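Local coordinates for protein xyloglucan-specific endo-beta-1,4-glucanase (Uncultured bacterium, PDB 4W85) that hydrolyses internal beta-1,4-glucosidic linkages in the backbone of xyloglucan, as a family 5 glycoside hydrolase from the rumen, at residues 23-28 / 35-40. The protein carries 1 engineered substitution. Residues are numbered along the deposited sequence; the frame is centred on the assembly and turned at random.
Sequences DATGGG and TSWGNP. With BGC (beta-D-glucopyranose), chain C.
W37 lies with one face of its indole on A24 and the other under the bound glucose. From the protein side, the methyl of A24 makes a CH-pi contact: its CB is 3.6 Å from the centroid of the five-membered ring of W37, 23° off the ring normal, and close to the seam atom CD2. Next to it the backbone N of T25 sits over the same face, nearer the rim. On the opposite face the sugar's C3 stands 3.8 Å above the indole plane, over its centre, the carbohydrate-on-aromatic platform common in glycoside hydrolase subsites. The indole reaches this position with CG anti to the carbonyl carbon (chi1 -75°). In the ring plane NE1 donates to a water at 2.8 Å, which also bonds OG1 of T25. A leucine at W37 would probably cost the glucose its flat stacking surface and leave the bridging water without its indole donor.

S36 makes the second link. Its OG takes a weak hydrogen bond from the backbone N of G26 (3.1 Å, bent to 131°), touches the A24 methyl and is also bonded to the carbonyl O of A33. G26, with no side chain, lets CB of S36 pack against its backbone. The type I turn from T35 to G38, closed by G38 N to T35 O, presents S36 and W37 together.

Both segments belong to the long loop joining strand 15-18, the first of the eight-stranded TIM barrel, to helix 44-53; D23 ties it to N20 and T21 just beyond that strand, and N20 and I308 complete the glucose pocket.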
loop_
_atom_site.group_PDB
_atom_site.type_symbol
_atom_site.label_atom_id
_atom_site.label_comp_id
_atom_site.label_asym_id
_atom_site.label_seq_id
_atom_site.Cartn_x
_atom_site.Cartn_y
_atom_site.Cartn_z
ATOM N N ASP A 23 -10.898 -3.098 -0.898
ATOM C CA ASP A 23 -10.399 -3.602 0.339
ATOM C C ASP A 23 -11.461 -3.803 1.406
ATOM O O ASP A 23 -11.215 -4.514 2.409
ATOM C CB ASP A 23 -9.287 -2.725 0.897
ATOM C CG ASP A 23 -9.618 -1.223 0.860
ATOM O OD1 ASP A 23 -10.103 -0.751 -0.185
ATOM O OD2 ASP A 23 -9.344 -0.541 1.910
ATOM N N ALA A 24 -12.642 -3.231 1.209
ATOM C CA ALA A 24 -13.719 -3.458 2.153
ATOM C C ALA A 24 -14.187 -4.885 2.240
ATOM O O ALA A 24 -14.241 -5.620 1.248
ATOM C CB ALA A 24 -14.876 -2.492 1.892
ATOM N N THR A 25 -14.675 -5.254 3.422
ATOM C CA THR A 25 -14.894 -6.674 3.756
ATOM C C THR A 25 -16.370 -7.068 3.978
ATOM O O THR A 25 -16.642 -8.217 4.302
ATOM C CB THR A 25 -14.081 -7.082 4.970
ATOM O OG1 THR A 25 -14.559 -6.389 6.145
ATOM C CG2 THR A 25 -12.632 -6.795 4.768
ATOM N N GLY A 26 -17.325 -6.134 3.802
ATOM C CA GLY A 26 -18.751 -6.467 3.906
ATOM C C GLY A 26 -19.225 -7.127 2.628
ATOM O O GLY A 26 -18.457 -7.284 1.689
ATOM N N GLY A 27 -20.468 -7.571 2.624
ATOM C CA GLY A 27 -21.066 -8.115 1.421
ATOM C C GLY A 27 -20.681 -9.527 1.041
ATOM O O GLY A 27 -21.190 -10.061 0.071
ATOM N N GLY A 28 -19.801 -10.158 1.792
ATOM C CA GLY A 28 -19.474 -11.545 1.493
ATOM C C GLY A 28 -18.895 -11.795 0.115
ATOM O O GLY A 28 -18.099 -11.000 -0.349
ATOM N N THR A 35 -18.776 -1.511 -2.171
ATOM C CA THR A 35 -19.533 -0.358 -1.713
ATOM C C THR A 35 -19.959 -0.595 -0.226
ATOM O O THR A 35 -20.634 0.236 0.352
ATOM C CB THR A 35 -20.834 -0.114 -2.515
ATOM O OG1 THR A 35 -21.560 -1.304 -2.551
ATOM C CG2 THR A 35 -20.597 0.377 -3.964
ATOM N N SER A 36 -19.457 -1.666 0.397
ATOM C CA SER A 36 -19.949 -2.141 1.732
ATOM C C SER A 36 -19.509 -1.229 2.860
ATOM O O SER A 36 -20.025 -1.268 3.939
ATOM C CB SER A 36 -19.480 -3.566 2.020
ATOM O OG SER A 36 -18.061 -3.575 2.201
ATOM N N TRP A 37 -18.495 -0.435 2.641
ATOM C CA TRP A 37 -18.085 0.497 3.677
ATOM C C TRP A 37 -18.471 1.916 3.287
ATOM O O TRP A 37 -17.860 2.842 3.774
ATOM C CB TRP A 37 -16.574 0.407 3.918
ATOM C CG TRP A 37 -16.148 -0.869 4.714
ATOM C CD1 TRP A 37 -16.952 -1.824 5.242
ATOM C CD2 TRP A 37 -14.801 -1.262 5.037
ATOM N NE1 TRP A 37 -16.162 -2.819 5.864
ATOM C CE2 TRP A 37 -14.862 -2.440 5.784
ATOM C CE3 TRP A 37 -13.555 -0.709 4.760
ATOM C CZ2 TRP A 37 -13.722 -3.082 6.259
ATOM C CZ3 TRP A 37 -12.448 -1.318 5.226
ATOM C CH2 TRP A 37 -12.522 -2.506 5.969
ATOM N N GLY A 38 -19.441 2.063 2.387
ATOM C CA GLY A 38 -20.067 3.410 2.141
ATOM C C GLY A 38 -19.455 4.202 1.021
ATOM O O GLY A 38 -19.889 5.308 0.754
ATOM N N ASN A 39 -18.472 3.657 0.312
ATOM C CA ASN A 39 -18.005 4.357 -0.865
ATOM C C ASN A 39 -18.775 3.982 -2.114
ATOM O O ASN A 39 -19.289 2.856 -2.249
ATOM C CB ASN A 39 -16.501 4.113 -1.065
ATOM C CG ASN A 39 -15.707 4.976 -0.144
ATOM O OD1 ASN A 39 -16.042 6.153 0.033
ATOM N ND2 ASN A 39 -14.703 4.433 0.462
ATOM N N PRO A 40 -18.867 4.917 -3.030
ATOM C CA PRO A 40 -19.544 4.579 -4.280
ATOM C C PRO A 40 -18.677 3.697 -5.143
ATOM O O PRO A 40 -17.419 3.701 -5.056
ATOM C CB PRO A 40 -19.720 5.928 -4.959
ATOM C CG PRO A 40 -18.514 6.675 -4.527
ATOM C CD PRO A 40 -18.229 6.245 -3.091
HETATM C C2 BGC C . -13.986 0.370 9.326
HETATM C C3 BGC C . -15.316 0.142 8.658
HETATM C C4 BGC C . -16.041 1.448 8.470
HETATM C C5 BGC C . -15.231 2.382 7.590
HETATM C C6 BGC C . -16.094 3.620 7.251
HETATM C C1 BGC C . -13.170 1.302 8.388
HETATM O O1 BGC C . -11.777 1.463 8.756
HETATM O O2 BGC C . -13.510 -0.936 9.528
HETATM O O3 BGC C . -16.157 -0.599 9.462
HETATM O O4 BGC C . -17.260 1.136 7.867
HETATM O O5 BGC C . -13.896 2.571 8.228
HETATM O O6 BGC C . -16.694 4.246 8.383
HETATM O O HOH W 1 -17.319 -5.096 7.081
#